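PDB 5N6G: GTN Reductase from Agrobacterium tumefaciens, which binds FMN and is probably an NAD(P)H-dependent ene-reductase of the Old Yellow Enzyme family, reducing activated carbon-carbon double bonds. Local coordinates for residues 37-42 / 81-86; 178-183 / 230-235; 184-189 / 247-252. All coordinates share one frame; numbering follows the deposited sequence. Where two conformers were deposited one is given.

Interaction 1: residues 37-42 / 81-86; sequences LNATYY and KKITDG
A39 and I83 bring together two neighbouring outer helices of the (beta/alpha)8 barrel, 36-43 and 74-89. The short segments run nearly parallel, with a crossing angle of -24° and axes 8.9 Å apart, a closeness that the small A39 permits: the two CA atoms at the crossing, A39 and I83, are only 4.8 Å from each other.

The contact is essentially apolar. I83 contributes the largest share of the buried surface, and its branches divide the work. With CG2 anti to the backbone N and CG1 beside that N (chi1 -70°), CG1 of I83 lies 3.6 Å from CA of A39, against the bare helix backbone. The extended CD1 of I83 goes on to CB of N38 at 4.0 Å. At the exposed border the aliphatic part of K82 takes over, its CD resting 4.2 Å from CB of A39.

No hydrogen bond joins the segments, and the buried polar ends of N38 and Y42 find partners outside them. The amide of N38 serves the barrel's loops, its ND2 bonded to R28 and Y363 and its OD1 to S29 and N35. The hydroxyl of Y42 bonds to E54 of strand 50-57.

CD2 of Y41 lies over the centre of one face of the Y42 ring, and CG2 of I83 approaches that ring obliquely, 3.8 Å from CD2 of Y42.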
loop_
_atom_site.group_PDB
_atom_site.type_symbol
_atom_site.label_atom_id
_atom_site.label_comp_id
_atom_site.label_asym_id
_atom_site.label_seq_id
_atom_site.Cartn_x
_atom_site.Cartn_y
_atom_site.Cartn_z
ATOM N N LEU A 37 -14.742 9.600 12.714
ATOM C CA LEU A 37 -15.094 9.762 11.298
ATOM C C LEU A 37 -14.394 8.721 10.433
ATOM O O LEU A 37 -15.004 8.142 9.518
ATOM C CB LEU A 37 -14.748 11.178 10.825
ATOM C CG LEU A 37 -15.297 11.560 9.441
ATOM C CD1 LEU A 37 -16.795 11.668 9.461
ATOM C CD2 LEU A 37 -14.671 12.871 8.977
ATOM N N ASN A 38 -13.116 8.458 10.712
ATOM C CA ASN A 38 -12.388 7.408 10.012
ATOM C C ASN A 38 -13.089 6.066 10.176
ATOM O O ASN A 38 -13.146 5.257 9.232
ATOM C CB ASN A 38 -10.957 7.286 10.549
ATOM C CG ASN A 38 -10.119 8.557 10.432
ATOM O OD1 ASN A 38 -9.239 8.799 11.273
ATOM N ND2 ASN A 38 -10.346 9.347 9.408
ATOM N N ALA A 39 -13.632 5.811 11.374
ATOM C CA ALA A 39 -14.317 4.546 11.610
ATOM C C ALA A 39 -15.576 4.443 10.770
ATOM O O ALA A 39 -15.855 3.389 10.188
ATOM C CB ALA A 39 -14.645 4.371 13.090
ATOM N N THR A 40 -16.337 5.525 10.670
ATOM C CA THR A 40 -17.524 5.493 9.824
ATOM C C THR A 40 -17.145 5.170 8.386
ATOM O O THR A 40 -17.788 4.348 7.726
ATOM C CB THR A 40 -18.236 6.839 9.912
ATOM O OG1 THR A 40 -18.628 7.029 11.272
ATOM C CG2 THR A 40 -19.466 6.915 8.990
ATOM N N TYR A 41 -16.107 5.831 7.886
ATOM C CA TYR A 41 -15.671 5.659 6.504
ATOM C C TYR A 41 -15.365 4.205 6.188
ATOM O O TYR A 41 -15.814 3.675 5.160
ATOM C CB TYR A 41 -14.441 6.526 6.272
ATOM C CG TYR A 41 -13.606 6.283 5.035
ATOM C CD1 TYR A 41 -14.046 6.667 3.780
ATOM C CD2 TYR A 41 -12.327 5.750 5.141
ATOM C CE1 TYR A 41 -13.239 6.486 2.660
ATOM C CE2 TYR A 41 -11.519 5.580 4.032
ATOM C CZ TYR A 41 -11.994 5.963 2.797
ATOM O OH TYR A 41 -11.186 5.824 1.704
ATOM N N TYR A 42 -14.576 3.541 7.041
ATOM C CA TYR A 42 -14.236 2.152 6.752
ATOM C C TYR A 42 -15.437 1.229 6.950
ATOM O O TYR A 42 -15.630 0.280 6.176
ATOM C CB TYR A 42 -13.055 1.688 7.603
ATOM C CG TYR A 42 -11.732 2.189 7.091
ATOM C CD1 TYR A 42 -11.199 1.701 5.906
ATOM C CD2 TYR A 42 -11.009 3.157 7.778
ATOM C CE1 TYR A 42 -9.966 2.161 5.423
ATOM C CE2 TYR A 42 -9.789 3.607 7.308
ATOM C CZ TYR A 42 -9.277 3.117 6.122
ATOM O OH TYR A 42 -8.044 3.556 5.652
ATOM N N LYS A 81 -8.319 0.007 16.573
ATOM C CA LYS A 81 -9.127 -1.078 17.117
ATOM C C LYS A 81 -10.614 -0.801 16.934
ATOM O O LYS A 81 -11.391 -1.718 16.659
ATOM C CB LYS A 81 -8.775 -1.297 18.590
ATOM C CG LYS A 81 -9.477 -2.474 19.247
ATOM C CD LYS A 81 -9.029 -3.807 18.647
ATOM C CE LYS A 81 -9.627 -4.996 19.396
ATOM N NZ LYS A 81 -9.189 -6.291 18.812
ATOM N N LYS A 82 -11.035 0.450 17.079
ATOM C CA LYS A 82 -12.438 0.770 16.822
ATOM C C LYS A 82 -12.806 0.471 15.373
ATOM O O LYS A 82 -13.906 -0.026 15.092
ATOM C CB LYS A 82 -12.705 2.236 17.159
ATOM C CG LYS A 82 -14.166 2.631 17.070
ATOM C CD LYS A 82 -14.341 4.140 17.224
ATOM C CE LYS A 82 -15.787 4.503 17.528
ATOM N NZ LYS A 82 -15.969 4.910 18.959
ATOM N N ILE A 83 -11.888 0.762 14.444
ATOM C CA ILE A 83 -12.124 0.540 13.021
ATOM C C ILE A 83 -12.197 -0.953 12.704
ATOM O O ILE A 83 -13.121 -1.408 12.017
ATOM C CB ILE A 83 -11.035 1.243 12.195
ATOM C CG1 ILE A 83 -11.238 2.757 12.291
ATOM C CG2 ILE A 83 -11.054 0.752 10.745
ATOM C CD1 ILE A 83 -10.131 3.556 11.742
ATOM N N THR A 84 -11.215 -1.739 13.166
ATOM C CA THR A 84 -11.227 -3.161 12.834
ATOM C C THR A 84 -12.406 -3.864 13.494
ATOM O O THR A 84 -13.044 -4.727 12.881
ATOM C CB THR A 84 -9.906 -3.841 13.217
ATOM O OG1 THR A 84 -9.754 -3.869 14.640
ATOM C CG2 THR A 84 -8.718 -3.135 12.598
ATOM N N ASP A 85 -12.741 -3.495 14.734
ATOM C CA ASP A 85 -13.940 -4.059 15.350
ATOM C C ASP A 85 -15.183 -3.753 14.509
ATOM O O ASP A 85 -16.041 -4.623 14.312
ATOM C CB ASP A 85 -14.117 -3.509 16.757
ATOM C CG ASP A 85 -13.157 -4.121 17.770
ATOM O OD1 ASP A 85 -12.453 -5.109 17.450
ATOM O OD2 ASP A 85 -13.133 -3.594 18.915
ATOM N N GLY A 86 -15.312 -2.511 14.030
ATOM C CA GLY A 86 -16.496 -2.150 13.264
ATOM C C GLY A 86 -16.569 -2.891 11.942
ATOM O O GLY A 86 -17.636 -3.370 11.539
#

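Interaction 2: residues 178-183 / 230-235; sequences HAANGY and RLSPVT. With FMN (flavin mononucleotide), chain B; 8OZ (2-Phenylacrylic acid), chain C.
A180 lays its methyl beside the root of the R230 side chain, CB to CG 4.0 Å, and presses its other flank against the hydroxyl of S232. That hydroxyl receives the amide N of N181 in an almost straight bond, N to OG 2.8 Å at 170°, and OG also bonds to E186. The loop so fixed presents two donors to one carboxylate oxygen of 2-phenylacrylic acid: NE2 of H178 lies 2.9 Å from ligand atom O, and ND2 of N181 2.8 Å from the same atom. Each side group is oriented from behind. ND1 of H178 accepts the A180 amide close to the ring plane, which helps set the imidazole's rotation, with W99 stacked on the ring, and OD1 of N181 bonds to T271.

R230 turns to the flavin: its extended chain bends at chi3 (-144°), placing NH1 2.8 Å from O2 of FMN and NH2 3.1 Å from the ribityl O3'. A water links A179 O to S232 N.

The contact thus occupies the C-terminal mouth of the barrel, where parallel strands 174-178 and 227-231 part after a weak A179-to-R230 backbone bond; strand 263-267 flanks the second strand, and helix 184-189 follows the loop.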
loop_
_atom_site.group_PDB
_atom_site.type_symbol
_atom_site.label_atom_id
_atom_site.label_comp_id
_atom_site.label_asym_id
_atom_site.label_seq_id
_atom_site.Cartn_x
_atom_site.Cartn_y
_atom_site.Cartn_z
ATOM N N HIS A 178 3.784 -1.937 2.186
ATOM C CA HIS A 178 3.841 -0.979 1.082
ATOM C C HIS A 178 5.222 -1.014 0.445
ATOM O O HIS A 178 6.175 -0.415 0.956
ATOM C CB HIS A 178 3.521 0.424 1.561
ATOM C CG HIS A 178 3.131 1.360 0.465
ATOM N ND1 HIS A 178 3.517 1.184 -0.847
ATOM C CD2 HIS A 178 2.365 2.479 0.484
ATOM C CE1 HIS A 178 2.988 2.138 -1.593
ATOM N NE2 HIS A 178 2.296 2.946 -0.808
ATOM N N ALA A 179 5.343 -1.687 -0.696
ATOM C CA ALA A 179 6.615 -1.763 -1.401
ATOM C C ALA A 179 6.463 -1.202 -2.803
ATOM O O ALA A 179 7.115 -1.661 -3.752
ATOM C CB ALA A 179 7.138 -3.193 -1.447
ATOM N N ALA A 180 5.628 -0.177 -2.926
ATOM C CA ALA A 180 5.187 0.361 -4.189
ATOM C C ALA A 180 5.363 1.886 -4.209
ATOM O O ALA A 180 5.828 2.503 -3.247
ATOM C CB ALA A 180 3.720 -0.034 -4.459
ATOM N N ASN A 181 5.051 2.457 -5.359
ATOM C CA ASN A 181 4.863 3.892 -5.585
ATOM C C ASN A 181 6.011 4.764 -5.083
ATOM O O ASN A 181 5.798 5.889 -4.637
ATOM C CB ASN A 181 3.542 4.351 -4.988
ATOM C CG ASN A 181 2.374 3.629 -5.608
ATOM O OD1 ASN A 181 2.436 3.219 -6.769
ATOM N ND2 ASN A 181 1.311 3.466 -4.857
ATOM N N GLY A 182 7.240 4.301 -5.280
ATOM C CA GLY A 182 8.394 5.164 -5.031
ATOM C C GLY A 182 8.744 5.417 -3.582
ATOM O O GLY A 182 9.519 6.338 -3.320
ATOM N N TYR A 183 8.193 4.663 -2.639
ATOM C CA TYR A 183 8.498 4.871 -1.229
ATOM C C TYR A 183 9.737 4.060 -0.842
ATOM O O TYR A 183 10.524 3.668 -1.703
ATOM C CB TYR A 183 7.249 4.615 -0.391
ATOM C CG TYR A 183 6.210 5.685 -0.712
ATOM C CD1 TYR A 183 6.429 7.006 -0.379
ATOM C CD2 TYR A 183 5.037 5.377 -1.395
ATOM C CE1 TYR A 183 5.490 7.997 -0.665
ATOM C CE2 TYR A 183 4.104 6.373 -1.704
ATOM C CZ TYR A 183 4.335 7.665 -1.321
ATOM O OH TYR A 183 3.427 8.654 -1.609
ATOM N N ARG A 230 2.482 -5.033 -1.573
ATOM C CA ARG A 230 2.070 -4.317 -2.774
ATOM C C ARG A 230 3.297 -3.935 -3.598
ATOM O O ARG A 230 4.247 -3.358 -3.066
ATOM C CB ARG A 230 1.269 -3.062 -2.418
ATOM C CG ARG A 230 0.591 -2.468 -3.643
ATOM C CD ARG A 230 -0.340 -1.336 -3.329
ATOM N NE ARG A 230 -1.500 -1.379 -4.212
ATOM C CZ ARG A 230 -2.183 -0.325 -4.645
ATOM N NH1 ARG A 230 -1.800 0.895 -4.356
ATOM N NH2 ARG A 230 -3.256 -0.516 -5.392
ATOM N N LEU A 231 3.239 -4.180 -4.902
ATOM C CA LEU A 231 4.336 -3.933 -5.829
ATOM C C LEU A 231 3.816 -3.144 -7.024
ATOM O O LEU A 231 2.653 -3.274 -7.406
ATOM C CB LEU A 231 4.967 -5.254 -6.329
ATOM C CG LEU A 231 5.485 -6.177 -5.236
ATOM C CD1 LEU A 231 5.799 -7.558 -5.864
ATOM C CD2 LEU A 231 6.701 -5.532 -4.575
ATOM N N SER A 232 4.684 -2.343 -7.637
ATOM C CA SER A 232 4.288 -1.480 -8.746
ATOM C C SER A 232 5.481 -1.367 -9.695
ATOM O O SER A 232 6.272 -0.411 -9.624
ATOM C CB SER A 232 3.826 -0.104 -8.253
ATOM O OG SER A 232 4.797 0.501 -7.398
ATOM N N PRO A 233 5.646 -2.343 -10.597
ATOM C CA PRO A 233 6.911 -2.461 -11.353
ATOM C C PRO A 233 7.285 -1.266 -12.216
ATOM O O PRO A 233 8.483 -1.026 -12.412
ATOM C CB PRO A 233 6.670 -3.705 -12.225
ATOM C CG PRO A 233 5.684 -4.516 -11.473
ATOM C CD PRO A 233 4.810 -3.550 -10.723
ATOM N N VAL A 234 6.335 -0.520 -12.778
ATOM C CA VAL A 234 6.689 0.499 -13.758
ATOM C C VAL A 234 6.255 1.894 -13.368
ATOM O O VAL A 234 6.448 2.823 -14.151
ATOM C CB VAL A 234 6.128 0.161 -15.157
ATOM C CG1 VAL A 234 6.658 -1.176 -15.650
ATOM C CG2 VAL A 234 4.618 0.149 -15.160
ATOM N N THR A 235 5.689 2.080 -12.205
ATOM C CA THR A 235 5.052 3.351 -11.942
ATOM C C THR A 235 6.080 4.478 -11.838
ATOM O O THR A 235 7.156 4.286 -11.272
ATOM C CB THR A 235 4.237 3.293 -10.670
ATOM O OG1 THR A 235 3.545 4.539 -10.553
ATOM C CG2 THR A 235 5.105 3.079 -9.466
HETATM N N1 FMN B . -1.720 3.586 -3.140
HETATM C C2 FMN B . -1.107 3.015 -2.051
HETATM O O2 FMN B . -0.405 1.984 -2.156
HETATM N N3 FMN B . -1.292 3.569 -0.803
HETATM C C4 FMN B . -2.023 4.708 -0.523
HETATM O O4 FMN B . -2.164 5.094 0.638
HETATM C C4A FMN B . -2.639 5.321 -1.679
HETATM N N5 FMN B . -3.377 6.386 -1.494
HETATM C C5A FMN B . -4.089 6.868 -2.579
HETATM C C6 FMN B . -4.967 7.926 -2.377
HETATM C C7 FMN B . -5.790 8.374 -3.400
HETATM C C7M FMN B . -6.749 9.505 -3.121
HETATM C C8 FMN B . -5.734 7.766 -4.659
HETATM C C8M FMN B . -6.657 8.184 -5.771
HETATM C C9 FMN B . -4.841 6.720 -4.877
HETATM C C9A FMN B . -4.026 6.264 -3.841
HETATM N N10 FMN B . -3.195 5.134 -3.998
HETATM C C10 FMN B . -2.465 4.656 -2.944
HETATM C "C1'" FMN B . -3.274 4.379 -5.256
HETATM C "C2'" FMN B . -4.512 3.491 -5.280
HETATM O "O2'" FMN B . -4.419 2.467 -4.282
HETATM C "C3'" FMN B . -4.755 2.833 -6.639
HETATM O "O3'" FMN B . -3.596 2.098 -7.027
HETATM C "C4'" FMN B . -5.090 3.827 -7.749
HETATM O "O4'" FMN B . -6.164 4.679 -7.342
HETATM C "C5'" FMN B . -5.412 3.137 -9.061
HETATM O "O5'" FMN B . -6.585 2.310 -8.921
HETATM P P FMN B . -8.058 2.703 -9.480
HETATM O O1P FMN B . -7.904 2.813 -10.982
HETATM O O2P FMN B . -8.377 4.054 -8.862
HETATM O O3P FMN B . -8.936 1.595 -9.026
HETATM C C4 8OZ C . -1.736 9.761 -2.883
HETATM C C5 8OZ C . -1.413 10.791 -2.030
HETATM C C6 8OZ C . -0.491 10.583 -1.028
HETATM C C7 8OZ C . 0.095 9.341 -0.865
HETATM C C8 8OZ C . 0.790 6.120 -2.632
HETATM C C 8OZ C . 0.395 6.443 -0.232
HETATM O O 8OZ C . 1.095 4.960 -2.492
HETATM C C1 8OZ C . 0.307 6.925 -1.463
HETATM C C2 8OZ C . -0.237 8.289 -1.709
HETATM C C3 8OZ C . -1.151 8.516 -2.734
HETATM O O1 8OZ C . 0.882 6.737 -3.785
HETATM O O HOH W 1 7.258 -1.869 -6.391
#

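Interaction 3: residues 184-189 / 247-252; sequences LIEQFL and PLYNYV
L189 carries CG beside its backbone N (chi1 -74°), which turns its two methyls toward helix 245-256, while E186 stands off the staggered positions at chi1 -100° and reaches across toward the hydroxyl of Y249. L189 was modelled in two conformers, so the contacts of its methyls hold for one of them and are correspondingly less certain. In that conformer the branches part company: CD1 of L189 approaches the phenol end of Y249, 3.7 Å from OH, and CD2 of L189 meets CG2 of V252 at 4.0 Å. Both of these side chains cross L189 at about a right angle. The backbone takes a share as well, since CD2 of L248 comes to 3.6 Å from the carbonyl O of L189, an oxygen whose hydrogen bond goes to R207.

The polar link between the two segments lies at the other border and runs through a water. It accepts the hydroxyl proton of Y249 at an OH distance of 2.7 Å and donates to OE2 of E186 at 2.5 Å; bonds to A179 O and S232 N bring its total to four. The same OE2 receives S232 and forms a salt bridge with K190, while OE1 takes the amide of G182. With so many donors gathered round it, the carboxylate is probably stabilised as an anion despite its burial.

The short segments cross at 121°, with axes 12.6 Å apart, so side chains have to span the gap. Helix 184-189 is short and follows strand 174-178 through the loop 179-183; L189 also packs on L211 of helix 204-222, and I185 reaches Y160 of helix 150-169. Helix 245-256 follows strand 227-231 and, through Y249 and N250, leans on helix 286-295 round the barrel's outside.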
loop_
_atom_site.group_PDB
_atom_site.type_symbol
_atom_site.label_atom_id
_atom_site.label_comp_id
_atom_site.label_asym_id
_atom_site.label_seq_id
_atom_site.Cartn_x
_atom_site.Cartn_y
_atom_site.Cartn_z
ATOM N N LEU A 184 9.994 3.899 0.455
ATOM C CA LEU A 184 11.335 3.478 0.890
ATOM C C LEU A 184 11.778 2.175 0.231
ATOM O O LEU A 184 12.920 2.072 -0.229
ATOM C CB LEU A 184 11.393 3.331 2.406
ATOM C CG LEU A 184 12.778 2.938 2.954
ATOM C CD1 LEU A 184 13.785 4.046 2.736
ATOM C CD2 LEU A 184 12.693 2.547 4.446
ATOM N N ILE A 185 10.938 1.141 0.268
ATOM C CA ILE A 185 11.378 -0.155 -0.238
ATOM C C ILE A 185 11.677 -0.051 -1.722
ATOM O O ILE A 185 12.679 -0.593 -2.205
ATOM C CB ILE A 185 10.340 -1.243 0.075
ATOM C CG1 ILE A 185 10.229 -1.429 1.596
ATOM C CG2 ILE A 185 10.755 -2.578 -0.546
ATOM C CD1 ILE A 185 9.112 -2.354 2.049
ATOM N N GLU A 186 10.827 0.662 -2.464
ATOM C CA GLU A 186 11.056 0.864 -3.892
ATOM C C GLU A 186 12.304 1.681 -4.158
ATOM O O GLU A 186 12.966 1.500 -5.189
ATOM C CB GLU A 186 9.884 1.584 -4.554
ATOM C CG GLU A 186 8.979 0.685 -5.273
ATOM C CD GLU A 186 8.285 1.321 -6.479
ATOM O OE1 GLU A 186 8.538 2.497 -6.883
ATOM O OE2 GLU A 186 7.456 0.582 -7.021
ATOM N N GLN A 187 12.611 2.628 -3.276
ATOM C CA GLN A 187 13.828 3.420 -3.424
ATOM C C GLN A 187 15.075 2.535 -3.393
ATOM O O GLN A 187 16.032 2.761 -4.141
ATOM C CB GLN A 187 13.886 4.495 -2.334
ATOM C CG GLN A 187 12.869 5.610 -2.519
ATOM C CD GLN A 187 12.529 6.358 -1.231
ATOM O OE1 GLN A 187 13.385 6.582 -0.378
ATOM N NE2 GLN A 187 11.280 6.784 -1.119
ATOM N N PHE A 188 15.071 1.506 -2.542
ATOM C CA PHE A 188 16.146 0.513 -2.563
ATOM C C PHE A 188 16.094 -0.344 -3.824
ATOM O O PHE A 188 17.144 -0.693 -4.388
ATOM C CB PHE A 188 16.038 -0.403 -1.348
ATOM C CG PHE A 188 16.685 0.109 -0.082
ATOM C CD1 PHE A 188 15.969 0.864 0.829
ATOM C CD2 PHE A 188 18.010 -0.185 0.211
ATOM C CE1 PHE A 188 16.567 1.322 1.981
ATOM C CE2 PHE A 188 18.610 0.245 1.384
ATOM C CZ PHE A 188 17.893 0.999 2.268
ATOM N N LEU A 189 14.893 -0.703 -4.275
ATOM C CA LEU A 189 14.750 -1.637 -5.398
ATOM C C LEU A 189 15.195 -1.028 -6.719
ATOM O O LEU A 189 15.857 -1.692 -7.526
ATOM C CB LEU A 189 13.292 -2.056 -5.570
ATOM C CG LEU A 189 12.617 -3.018 -4.614
ATOM C CD1 LEU A 189 11.153 -3.113 -5.004
ATOM C CD2 LEU A 189 13.283 -4.363 -4.689
ATOM N N PRO A 247 13.724 -8.202 -15.176
ATOM C CA PRO A 247 14.576 -9.121 -14.396
ATOM C C PRO A 247 14.541 -8.826 -12.914
ATOM O O PRO A 247 14.638 -9.753 -12.094
ATOM C CB PRO A 247 15.980 -8.924 -15.000
ATOM C CG PRO A 247 15.898 -7.681 -15.811
ATOM C CD PRO A 247 14.471 -7.499 -16.237
ATOM N N LEU A 248 14.398 -7.544 -12.559
ATOM C CA LEU A 248 14.354 -7.127 -11.170
ATOM C C LEU A 248 13.134 -7.693 -10.481
ATOM O O LEU A 248 13.238 -8.351 -9.429
ATOM C CB LEU A 248 14.309 -5.604 -11.120
ATOM C CG LEU A 248 14.200 -4.911 -9.765
ATOM C CD1 LEU A 248 15.409 -5.190 -8.875
ATOM C CD2 LEU A 248 13.987 -3.414 -10.009
ATOM N N TYR A 249 11.965 -7.423 -11.060
ATOM C CA TYR A 249 10.708 -7.806 -10.432
ATOM C C TYR A 249 10.431 -9.299 -10.561
ATOM O O TYR A 249 9.865 -9.890 -9.639
ATOM C CB TYR A 249 9.575 -6.959 -11.005
ATOM C CG TYR A 249 9.469 -5.669 -10.245
ATOM C CD1 TYR A 249 8.687 -5.581 -9.091
ATOM C CD2 TYR A 249 10.215 -4.565 -10.620
ATOM C CE1 TYR A 249 8.605 -4.407 -8.379
ATOM C CE2 TYR A 249 10.164 -3.397 -9.903
ATOM C CZ TYR A 249 9.362 -3.320 -8.787
ATOM O OH TYR A 249 9.339 -2.142 -8.099
ATOM N N ASN A 250 10.859 -9.940 -11.650
ATOM C CA ASN A 250 10.748 -11.391 -11.706
ATOM C C ASN A 250 11.576 -12.023 -10.604
ATOM O O ASN A 250 11.127 -12.972 -9.966
ATOM C CB ASN A 250 11.155 -11.913 -13.077
ATOM C CG ASN A 250 10.037 -11.767 -14.132
ATOM O OD1 ASN A 250 9.103 -10.955 -13.986
ATOM N ND2 ASN A 250 10.145 -12.547 -15.200
ATOM N N TYR A 251 12.771 -11.491 -10.336
ATOM C CA TYR A 251 13.578 -12.007 -9.232
ATOM C C TYR A 251 12.860 -11.817 -7.905
ATOM O O TYR A 251 12.812 -12.733 -7.080
ATOM C CB TYR A 251 14.947 -11.323 -9.196
ATOM C CG TYR A 251 15.751 -11.689 -7.966
ATOM C CD1 TYR A 251 16.527 -12.831 -7.942
ATOM C CD2 TYR A 251 15.716 -10.895 -6.837
ATOM C CE1 TYR A 251 17.241 -13.175 -6.803
ATOM C CE2 TYR A 251 16.399 -11.229 -5.714
ATOM C CZ TYR A 251 17.169 -12.365 -5.696
ATOM O OH TYR A 251 17.887 -12.728 -4.558
ATOM N N VAL A 252 12.314 -10.623 -7.678
ATOM C CA VAL A 252 11.631 -10.336 -6.415
ATOM C C VAL A 252 10.527 -11.354 -6.171
ATOM O O VAL A 252 10.445 -11.953 -5.090
ATOM C CB VAL A 252 11.083 -8.900 -6.410
ATOM C CG1 VAL A 252 10.076 -8.701 -5.290
ATOM C CG2 VAL A 252 12.259 -7.925 -6.254
HETATM O O HOH W 1 7.258 -1.869 -6.391
#

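In the fold
All three contacts are largely buried, yet they sample different layers of one barrel. Interaction 2 lies deepest, about 8 Å from the centre of the chain, and is polar, dividing its hydrogen bonds between the two segments, the cofactor and the ligand. Interactions 1 and 3 join outer helices on opposite sides of that centre: interaction 1 is close, near-parallel and apolar with an exposed lysine at its border, whereas interaction 3 is wider, steeply crossed and partly water-mediated. Interaction 1 stands apart, with nearest atoms about 12 Å from interaction 2. Interactions 2 and 3 form a continuous network, because 178-183 runs directly into 184-189, E186 supports the loop that holds N181, and one water belongs to both.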